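Local coordinates for glycosyl hydrolase family 2, TIM barrel domain protein (Faecalibacterium prausnitzii A2-165, PDB 6ED2) that acts as a beta-glucuronidase of a human gut bacterium, probably cleaving glucuronic acid from drug and other glucuronide conjugates, at residues G296-E301 with S432-S437; F300-G305 with K467-Y472; D490-N495 with K524-R529. All blocks are in the same frame, centred on the assembly; numbering follows the deposited sequence.

Contact 1. Residues G296-E301 with S432-S437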
loop_
_atom_site.group_PDB
_atom_site.type_symbol
_atom_site.label_atom_id
_atom_site.label_comp_id
_atom_site.label_asym_id
_atom_site.label_seq_id
_atom_site.Cartn_x
_atom_site.Cartn_y
_atom_site.Cartn_z
ATOM N N GLY A 296 -19.998 -37.256 -14.525
ATOM C CA GLY A 296 -21.230 -36.683 -14.018
ATOM C C GLY A 296 -22.308 -36.800 -15.076
ATOM O O GLY A 296 -22.035 -36.645 -16.269
ATOM N N ILE A 297 -23.523 -37.092 -14.632
ATOM C CA ILE A 297 -24.661 -37.274 -15.520
ATOM C C ILE A 297 -25.373 -35.931 -15.634
ATOM O O ILE A 297 -26.047 -35.487 -14.699
ATOM C CB ILE A 297 -25.604 -38.370 -15.007
ATOM C CG1 ILE A 297 -24.853 -39.700 -14.885
ATOM C CG2 ILE A 297 -26.783 -38.536 -15.944
ATOM C CD1 ILE A 297 -25.753 -40.843 -14.435
ATOM N N ARG A 298 -25.213 -35.278 -16.779
ATOM C CA ARG A 298 -25.837 -33.985 -17.003
ATOM C C ARG A 298 -25.921 -33.732 -18.502
ATOM O O ARG A 298 -25.043 -34.152 -19.265
ATOM C CB ARG A 298 -25.054 -32.857 -16.314
ATOM C CG ARG A 298 -23.646 -32.653 -16.873
ATOM C CD ARG A 298 -23.607 -31.555 -17.926
ATOM N NE ARG A 298 -22.303 -31.386 -18.578
ATOM C CZ ARG A 298 -21.934 -32.021 -19.686
ATOM N NH1 ARG A 298 -22.765 -32.896 -20.245
ATOM N NH2 ARG A 298 -20.732 -31.798 -20.223
ATOM N N THR A 299 -26.963 -33.004 -18.905
ATOM C CA THR A 299 -27.116 -32.529 -20.275
ATOM C C THR A 299 -26.945 -31.015 -20.331
ATOM O O THR A 299 -27.294 -30.294 -19.387
ATOM C CB THR A 299 -28.483 -32.891 -20.855
ATOM O OG1 THR A 299 -29.511 -32.176 -20.149
ATOM C CG2 THR A 299 -28.731 -34.392 -20.772
ATOM N N PHE A 300 -26.399 -30.533 -21.443
ATOM C CA PHE A 300 -26.236 -29.094 -21.598
ATOM C C PHE A 300 -26.392 -28.706 -23.063
ATOM O O PHE A 300 -25.731 -29.283 -23.930
ATOM C CB PHE A 300 -24.881 -28.640 -21.064
ATOM C CG PHE A 300 -24.694 -27.156 -21.093
ATOM C CD1 PHE A 300 -25.059 -26.381 -20.009
ATOM C CD2 PHE A 300 -24.159 -26.534 -22.207
ATOM C CE1 PHE A 300 -24.880 -24.992 -20.032
ATOM C CE2 PHE A 300 -23.985 -25.161 -22.240
ATOM C CZ PHE A 300 -24.346 -24.389 -21.145
ATOM N N GLU A 301 -27.245 -27.714 -23.326
ATOM C CA GLU A 301 -27.530 -27.280 -24.690
ATOM C C GLU A 301 -28.193 -25.910 -24.659
ATOM O O GLU A 301 -28.824 -25.524 -23.670
ATOM C CB GLU A 301 -28.436 -28.278 -25.413
ATOM C CG GLU A 301 -29.799 -28.412 -24.750
ATOM C CD GLU A 301 -30.745 -29.336 -25.526
ATOM O OE1 GLU A 301 -31.865 -29.577 -25.031
ATOM O OE2 GLU A 301 -30.373 -29.812 -26.628
ATOM N N SER A 432 -18.106 -30.779 -15.985
ATOM C CA SER A 432 -17.973 -29.332 -15.828
ATOM C C SER A 432 -17.866 -28.605 -17.168
ATOM O O SER A 432 -18.317 -27.459 -17.273
ATOM C CB SER A 432 -16.754 -28.994 -14.950
ATOM O OG SER A 432 -15.530 -29.424 -15.537
ATOM N N VAL A 433 -17.298 -29.241 -18.193
ATOM C CA VAL A 433 -17.028 -28.585 -19.476
ATOM C C VAL A 433 -18.313 -28.548 -20.308
ATOM O O VAL A 433 -18.821 -29.591 -20.733
ATOM C CB VAL A 433 -15.900 -29.296 -20.226
ATOM C CG1 VAL A 433 -15.754 -28.760 -21.665
ATOM C CG2 VAL A 433 -14.591 -29.137 -19.456
ATOM N N ILE A 434 -18.840 -27.346 -20.552
ATOM C CA ILE A 434 -20.121 -27.192 -21.240
ATOM C C ILE A 434 -20.027 -26.391 -22.536
ATOM O O ILE A 434 -21.038 -26.252 -23.230
ATOM C CB ILE A 434 -21.196 -26.577 -20.314
ATOM C CG1 ILE A 434 -20.676 -25.351 -19.557
ATOM C CG2 ILE A 434 -21.698 -27.602 -19.312
ATOM C CD1 ILE A 434 -20.770 -24.051 -20.326
ATOM N N ALA A 435 -18.860 -25.864 -22.896
ATOM C CA ALA A 435 -18.766 -25.059 -24.111
ATOM C C ALA A 435 -17.310 -24.938 -24.518
ATOM O O ALA A 435 -16.403 -25.098 -23.694
ATOM C CB ALA A 435 -19.377 -23.664 -23.927
ATOM N N TRP A 436 -17.104 -24.638 -25.803
ATOM C CA TRP A 436 -15.783 -24.495 -26.408
ATOM C C TRP A 436 -15.613 -23.070 -26.904
ATOM O O TRP A 436 -16.471 -22.560 -27.627
ATOM C CB TRP A 436 -15.592 -25.452 -27.597
ATOM C CG TRP A 436 -16.020 -26.865 -27.322
ATOM C CD1 TRP A 436 -17.109 -27.516 -27.833
ATOM C CD2 TRP A 436 -15.373 -27.793 -26.443
ATOM N NE1 TRP A 436 -17.163 -28.804 -27.350
ATOM C CE2 TRP A 436 -16.106 -28.998 -26.494
ATOM C CE3 TRP A 436 -14.230 -27.731 -25.638
ATOM C CZ2 TRP A 436 -15.744 -30.125 -25.749
ATOM C CZ3 TRP A 436 -13.865 -28.864 -24.906
ATOM C CH2 TRP A 436 -14.625 -30.032 -24.962
ATOM N N SER A 437 -14.510 -22.431 -26.541
ATOM C CA SER A 437 -14.176 -21.123 -27.080
ATOM C C SER A 437 -12.998 -21.302 -28.023
ATOM O O SER A 437 -11.943 -21.780 -27.607
ATOM C CB SER A 437 -13.859 -20.128 -25.963
ATOM O OG SER A 437 -13.285 -18.956 -26.513
#

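Contact 2. Residues F300-G305 with K467-Y472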
loop_
_atom_site.group_PDB
_atom_site.type_symbol
_atom_site.label_atom_id
_atom_site.label_comp_id
_atom_site.label_asym_id
_atom_site.label_seq_id
_atom_site.Cartn_x
_atom_site.Cartn_y
_atom_site.Cartn_z
ATOM N N PHE A 300 -26.399 -30.533 -21.443
ATOM C CA PHE A 300 -26.236 -29.094 -21.598
ATOM C C PHE A 300 -26.392 -28.706 -23.063
ATOM O O PHE A 300 -25.731 -29.283 -23.930
ATOM C CB PHE A 300 -24.881 -28.640 -21.064
ATOM C CG PHE A 300 -24.694 -27.156 -21.093
ATOM C CD1 PHE A 300 -25.059 -26.381 -20.009
ATOM C CD2 PHE A 300 -24.159 -26.534 -22.207
ATOM C CE1 PHE A 300 -24.880 -24.992 -20.032
ATOM C CE2 PHE A 300 -23.985 -25.161 -22.240
ATOM C CZ PHE A 300 -24.346 -24.389 -21.145
ATOM N N GLU A 301 -27.245 -27.714 -23.326
ATOM C CA GLU A 301 -27.530 -27.280 -24.690
ATOM C C GLU A 301 -28.193 -25.910 -24.659
ATOM O O GLU A 301 -28.824 -25.524 -23.670
ATOM C CB GLU A 301 -28.436 -28.278 -25.413
ATOM C CG GLU A 301 -29.799 -28.412 -24.750
ATOM C CD GLU A 301 -30.745 -29.336 -25.526
ATOM O OE1 GLU A 301 -31.865 -29.577 -25.031
ATOM O OE2 GLU A 301 -30.373 -29.812 -26.628
ATOM N N ILE A 302 -28.057 -25.186 -25.762
ATOM C CA ILE A 302 -28.803 -23.950 -25.967
ATOM C C ILE A 302 -30.134 -24.288 -26.631
ATOM O O ILE A 302 -30.159 -24.844 -27.735
ATOM C CB ILE A 302 -28.015 -22.957 -26.829
ATOM C CG1 ILE A 302 -26.708 -22.568 -26.141
ATOM C CG2 ILE A 302 -28.879 -21.724 -27.128
ATOM C CD1 ILE A 302 -25.766 -21.796 -27.055
ATOM N N ARG A 303 -31.240 -23.948 -25.964
ATOM C CA ARG A 303 -32.563 -23.996 -26.570
ATOM C C ARG A 303 -33.358 -22.796 -26.083
ATOM O O ARG A 303 -33.249 -22.400 -24.917
ATOM C CB ARG A 303 -33.324 -25.305 -26.246
ATOM C CG ARG A 303 -32.786 -26.588 -26.935
ATOM C CD ARG A 303 -32.730 -26.498 -28.489
ATOM N NE ARG A 303 -32.381 -27.782 -29.125
ATOM C CZ ARG A 303 -31.172 -28.099 -29.596
ATOM N NH1 ARG A 303 -30.165 -27.229 -29.509
ATOM N NH2 ARG A 303 -30.965 -29.290 -30.153
ATOM N N HIS A 304 -34.152 -22.212 -26.983
ATOM C CA HIS A 304 -34.984 -21.058 -26.647
ATOM C C HIS A 304 -34.124 -19.910 -26.131
ATOM O O HIS A 304 -34.503 -19.189 -25.204
ATOM C CB HIS A 304 -36.070 -21.426 -25.630
ATOM C CG HIS A 304 -36.950 -22.558 -26.073
ATOM N ND1 HIS A 304 -37.748 -22.487 -27.199
ATOM C CD2 HIS A 304 -37.148 -23.792 -25.548
ATOM C CE1 HIS A 304 -38.394 -23.629 -27.348
ATOM N NE2 HIS A 304 -38.050 -24.436 -26.359
ATOM N N GLY A 305 -32.943 -19.758 -26.734
ATOM C CA GLY A 305 -32.035 -18.679 -26.388
ATOM C C GLY A 305 -31.529 -18.701 -24.962
ATOM O O GLY A 305 -31.143 -17.649 -24.440
ATOM N N LYS A 467 -21.816 -32.352 -28.620
ATOM C CA LYS A 467 -22.288 -31.241 -29.446
ATOM C C LYS A 467 -22.549 -30.003 -28.583
ATOM O O LYS A 467 -23.596 -29.356 -28.674
ATOM C CB LYS A 467 -23.536 -31.657 -30.239
ATOM C CG LYS A 467 -23.294 -32.874 -31.165
ATOM C CD LYS A 467 -22.502 -32.454 -32.416
ATOM C CE LYS A 467 -22.164 -33.628 -33.365
ATOM N NZ LYS A 467 -20.796 -34.204 -33.116
ATOM N N ARG A 468 -21.583 -29.693 -27.721
ATOM C CA ARG A 468 -21.693 -28.545 -26.840
ATOM C C ARG A 468 -21.504 -27.255 -27.632
ATOM O O ARG A 468 -20.773 -27.232 -28.630
ATOM C CB ARG A 468 -20.648 -28.625 -25.725
ATOM C CG ARG A 468 -21.122 -29.388 -24.510
ATOM C CD ARG A 468 -19.947 -29.878 -23.687
ATOM N NE ARG A 468 -19.238 -30.962 -24.357
ATOM C CZ ARG A 468 -18.521 -31.888 -23.722
ATOM N NH1 ARG A 468 -18.375 -31.844 -22.390
ATOM N NH2 ARG A 468 -17.943 -32.856 -24.423
ATOM N N PRO A 469 -22.116 -26.161 -27.182
ATOM C CA PRO A 469 -22.087 -24.908 -27.960
ATOM C C PRO A 469 -20.680 -24.360 -28.152
ATOM O O PRO A 469 -19.794 -24.550 -27.310
ATOM C CB PRO A 469 -22.944 -23.951 -27.122
ATOM C CG PRO A 469 -23.008 -24.573 -25.750
ATOM C CD PRO A 469 -22.945 -26.054 -25.972
ATOM N N ARG A 470 -20.476 -23.682 -29.291
ATOM C CA ARG A 470 -19.182 -23.114 -29.663
ATOM C C ARG A 470 -19.258 -21.593 -29.700
ATOM O O ARG A 470 -20.278 -21.023 -30.104
ATOM C CB ARG A 470 -18.708 -23.621 -31.028
ATOM C CG ARG A 470 -18.728 -25.139 -31.194
ATOM C CD ARG A 470 -18.966 -25.503 -32.665
ATOM N NE ARG A 470 -20.282 -25.022 -33.087
ATOM C CZ ARG A 470 -20.715 -24.995 -34.342
ATOM N NH1 ARG A 470 -19.932 -25.421 -35.320
ATOM N NH2 ARG A 470 -21.933 -24.546 -34.613
ATOM N N THR A 471 -18.171 -20.941 -29.282
ATOM C CA THR A 471 -18.105 -19.489 -29.218
ATOM C C THR A 471 -16.671 -19.062 -29.499
ATOM O O THR A 471 -15.782 -19.890 -29.707
ATOM C CB THR A 471 -18.587 -18.953 -27.849
ATOM O OG1 THR A 471 -18.855 -17.541 -27.945
ATOM C CG2 THR A 471 -17.527 -19.177 -26.757
ATOM N N TYR A 472 -16.465 -17.751 -29.528
ATOM C CA TYR A 472 -15.143 -17.137 -29.540
ATOM C C TYR A 472 -15.357 -15.727 -29.030
ATOM O O TYR A 472 -16.465 -15.205 -29.111
ATOM C CB TYR A 472 -14.515 -17.130 -30.930
ATOM C CG TYR A 472 -15.030 -16.027 -31.841
ATOM C CD1 TYR A 472 -14.310 -14.836 -32.013
ATOM C CD2 TYR A 472 -16.228 -16.181 -32.549
ATOM C CE1 TYR A 472 -14.773 -13.829 -32.856
ATOM C CE2 TYR A 472 -16.701 -15.180 -33.394
ATOM C CZ TYR A 472 -15.970 -14.015 -33.555
ATOM O OH TYR A 472 -16.446 -13.037 -34.399
#

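Contact 3. Residues D490-N495 with K524-R529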
loop_
_atom_site.group_PDB
_atom_site.type_symbol
_atom_site.label_atom_id
_atom_site.label_comp_id
_atom_site.label_asym_id
_atom_site.label_seq_id
_atom_site.Cartn_x
_atom_site.Cartn_y
_atom_site.Cartn_z
ATOM N N ASP A 490 -22.335 -20.192 -31.795
ATOM C CA ASP A 490 -23.623 -20.632 -31.254
ATOM C C ASP A 490 -24.128 -19.686 -30.171
ATOM O O ASP A 490 -25.334 -19.632 -29.890
ATOM C CB ASP A 490 -23.523 -22.048 -30.681
ATOM C CG ASP A 490 -23.022 -23.068 -31.697
ATOM O OD1 ASP A 490 -23.493 -23.063 -32.861
ATOM O OD2 ASP A 490 -22.164 -23.895 -31.326
ATOM N N PHE A 491 -23.220 -18.982 -29.513
ATOM C CA PHE A 491 -23.584 -17.889 -28.633
ATOM C C PHE A 491 -22.438 -16.907 -28.742
ATOM O O PHE A 491 -21.305 -17.304 -29.024
ATOM C CB PHE A 491 -23.858 -18.350 -27.185
ATOM C CG PHE A 491 -22.655 -18.952 -26.472
ATOM C CD1 PHE A 491 -21.820 -18.157 -25.696
ATOM C CD2 PHE A 491 -22.380 -20.306 -26.561
ATOM C CE1 PHE A 491 -20.725 -18.702 -25.029
ATOM C CE2 PHE A 491 -21.275 -20.865 -25.902
ATOM C CZ PHE A 491 -20.454 -20.058 -25.130
ATOM N N VAL A 492 -22.750 -15.635 -28.616
ATOM C CA VAL A 492 -21.749 -14.596 -28.809
ATOM C C VAL A 492 -21.131 -14.260 -27.458
ATOM O O VAL A 492 -21.837 -14.188 -26.443
ATOM C CB VAL A 492 -22.374 -13.364 -29.496
ATOM C CG1 VAL A 492 -21.396 -12.207 -29.544
ATOM C CG2 VAL A 492 -22.800 -13.744 -30.933
ATOM N N SER A 493 -19.801 -14.097 -27.442
ATOM C CA SER A 493 -19.034 -13.708 -26.258
ATOM C C SER A 493 -18.334 -12.391 -26.546
ATOM O O SER A 493 -17.513 -12.314 -27.468
ATOM C CB SER A 493 -17.991 -14.772 -25.888
ATOM O OG SER A 493 -18.589 -16.028 -25.622
ATOM N N LEU A 494 -18.634 -11.365 -25.755
ATOM C CA LEU A 494 -18.059 -10.046 -25.980
ATOM C C LEU A 494 -17.039 -9.713 -24.900
ATOM O O LEU A 494 -17.270 -9.975 -23.713
ATOM C CB LEU A 494 -19.145 -8.958 -26.009
ATOM C CG LEU A 494 -20.200 -9.001 -27.126
ATOM C CD1 LEU A 494 -21.106 -7.768 -27.043
ATOM C CD2 LEU A 494 -19.570 -9.115 -28.520
ATOM N N ASN A 495 -15.919 -9.127 -25.320
ATOM C CA ASN A 495 -14.966 -8.475 -24.426
ATOM C C ASN A 495 -15.153 -6.973 -24.597
ATOM O O ASN A 495 -14.753 -6.412 -25.621
ATOM C CB ASN A 495 -13.525 -8.878 -24.751
ATOM C CG ASN A 495 -13.247 -10.366 -24.507
ATOM O OD1 ASN A 495 -14.117 -11.125 -24.058
ATOM N ND2 ASN A 495 -12.028 -10.783 -24.807
ATOM N N LYS A 524 -29.765 -6.934 -33.110
ATOM C CA LYS A 524 -30.253 -7.118 -34.471
ATOM C C LYS A 524 -29.605 -8.307 -35.163
ATOM O O LYS A 524 -30.234 -8.905 -36.043
ATOM C CB LYS A 524 -30.017 -5.850 -35.293
ATOM C CG LYS A 524 -31.045 -4.768 -35.014
ATOM C CD LYS A 524 -30.501 -3.384 -35.374
ATOM C CE LYS A 524 -31.443 -2.275 -34.892
ATOM N NZ LYS A 524 -30.726 -1.020 -34.488
ATOM N N VAL A 525 -28.374 -8.682 -34.783
ATOM C CA VAL A 525 -27.671 -9.745 -35.497
ATOM C C VAL A 525 -27.716 -11.095 -34.784
ATOM O O VAL A 525 -27.294 -12.101 -35.379
ATOM C CB VAL A 525 -26.207 -9.354 -35.793
ATOM C CG1 VAL A 525 -26.145 -7.993 -36.482
ATOM C CG2 VAL A 525 -25.359 -9.369 -34.518
ATOM N N LEU A 526 -28.246 -11.165 -33.556
ATOM C CA LEU A 526 -28.139 -12.381 -32.747
ATOM C C LEU A 526 -29.132 -13.459 -33.177
ATOM O O LEU A 526 -28.812 -14.657 -33.128
ATOM C CB LEU A 526 -28.355 -12.054 -31.266
ATOM C CG LEU A 526 -27.136 -11.549 -30.486
ATOM C CD1 LEU A 526 -27.576 -10.898 -29.207
ATOM C CD2 LEU A 526 -26.150 -12.676 -30.179
ATOM N N HIS A 527 -30.343 -13.062 -33.555
ATOM C CA HIS A 527 -31.380 -13.980 -34.042
ATOM C C HIS A 527 -31.606 -15.136 -33.065
ATOM O O HIS A 527 -31.491 -16.316 -33.406
ATOM C CB HIS A 527 -31.041 -14.494 -35.449
ATOM C CG HIS A 527 -30.661 -13.405 -36.408
ATOM N ND1 HIS A 527 -31.454 -12.299 -36.627
ATOM C CD2 HIS A 527 -29.569 -13.247 -37.195
ATOM C CE1 HIS A 527 -30.866 -11.505 -37.506
ATOM N NE2 HIS A 527 -29.713 -12.050 -37.855
ATOM N N GLY A 528 -31.932 -14.775 -31.829
ATOM C CA GLY A 528 -32.275 -15.737 -30.808
ATOM C C GLY A 528 -31.112 -16.232 -29.962
ATOM O O GLY A 528 -31.345 -16.715 -28.855
ATOM N N ARG A 529 -29.879 -16.100 -30.441
ATOM C CA ARG A 529 -28.713 -16.649 -29.750
ATOM C C ARG A 529 -28.461 -15.936 -28.416
ATOM O O ARG A 529 -28.594 -14.712 -28.330
ATOM C CB ARG A 529 -27.471 -16.518 -30.630
ATOM C CG ARG A 529 -27.423 -17.492 -31.810
ATOM C CD ARG A 529 -26.232 -17.220 -32.726
ATOM N NE ARG A 529 -26.263 -15.886 -33.335
ATOM C CZ ARG A 529 -25.195 -15.276 -33.847
ATOM N NH1 ARG A 529 -23.994 -15.858 -33.812
ATOM N NH2 ARG A 529 -25.312 -14.074 -34.387
#

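Contact 1. Residues G296-E301 with S432-S437
Phe300 and Ile434 form a buried apolar contact, flanked by a weak arginine-carbonyl bond, where the linker into the barrel domain passes the start of strand 433-440. The phenyl ring lies face-on against the isoleucine in a CH-pi contact: Ile434 CB sits 3.5 Å from the ring centroid, only 11° off the normal. Ile434 spreads over the same face, with CG2 3.5 Å from Phe300 CG and CD1 3.7 Å from Phe300 CZ. Phe300 reaches it by swinging CG opposite its own backbone N (chi1 -175°), beneath the first residues of strand 433-440, a TIM barrel strand. In a TIM barrel this is the N-terminal end, remote from the rim that carries the active site; here the hairpin of strands 300-303 and 306-309 covers it, and Phe307 and Leu309 also pack on Phe300. A leucine in place of Phe300 would probably lose the flat face that meets Ile434 and leave a gap beneath the strand. Arg298 supplies the polar part: its NH2 bonds weakly to Val433 O (3.0 Å, 129° at the hydrogen), which Arg468 also grips. Its main hold is a hydrogen bond from NE to Pro431 O; NH1 donates another to Gln466 OE1.

Contact 2. Residues F300-G305 with K467-Y472
Phe300 and Ile302, two residues apart on an extended strand, bring their side chains to Pro469 just before strand 470-474 begins, without a backbone hydrogen bond between the segments; the CA atoms of Ile302 and Pro469 are 7.1 Å apart. The proline ring touches both with adjacent carbons. Its CG lies at the edge of the Phe300 ring, in the ring plane and 3.7 Å from CE2, with the two side chains at about a right angle. Its CB meets the tip of Ile302, where CD1 approaches to 3.6 Å; a nearly straight outer chain (chi2 169°) extends that methyl to the proline. A proline suits this place because its ring offers a compact apolar surface. On the other side of the strand, Arg303 NH1 donates to Ile302 O (3.0 Å, 158°), which lies near the guanidinium plane. Glu301 OE2 instead sits over the guanidinium face, a long 3.6 Å from Arg303 NH2, so only charge attraction links the two. Ile302 also touches Phe491 and Pro530, which precede two further barrel strands, so in this TIM barrel the hairpin of strands 300-303 and 306-309 closes the N-terminal end with apolar side chains.

Contact 3. Residues D490-N495 with K524-R529
Val492 meets Leu526 and Arg529 where strand 492-495 starts alongside the turn that follows helix 508-525. The apolar part is small: Val492 CG2 touches Leu526 CD2 at 3.6 Å, branched aliphatic groups that fill the space between strand and helix, where Trp522 also packs on Val492. The same methyl lies over one face of the Arg529 guanidinium, 3.8 Å from NH1 and offset toward the rim. Alongside Asp490, the aliphatic part of Arg529 runs past the backbone, with CG 3.6 Å from Asp490 O.

Hydrogen bonds occupy the guanidinium edge. A bend in the chain (chi3 -62°) turns the group back over its own turn, and NE donates almost straight to Leu526 O (2.8 Å, 170°). NH2 reaches Val525 O at 3.0 Å from above the carbonyl plane. Leu526 O also accepts from Arg529 N, which closes the type I' turn from the opposite face of that carbonyl. Gly528 fits the turn because a CB there would collide with the carbonyl O of His527.

The remaining donors join Arg529 to Ala489 O through NH1 and to Gln486 through NH2, while the Asp490 carboxylate pairs with Arg470. Arg529 thus satisfies carbonyls near the helix end, where its positive charge probably suits the helix dipole, and its bonds fix the plane on which Val492 rests within this beta-alpha-beta unit.

All three contacts lie at the N-terminal end of the barrel strands, away from the magnesium site. Contacts 1 and 2 share strand 300-303, their centres about 9 Å apart, and reach neighbouring parallel strands, 433-440 and 470-474, joined by a probable backbone hydrogen bond from Thr471 N to Trp436 O. Contact 3, later in the chain, is centred about 11 Å from contact 2 and 19 Å from contact 1. Its strand 492-495 is next in the sheet, coupled to contact 2 by the Arg470-Asp490 salt bridge and a probable hydrogen bond between Thr471 OG1 and Phe491 O. Together they pack the barrel's N-terminal end, opposite the strand ends where TIM barrel glycosidases carry their active site.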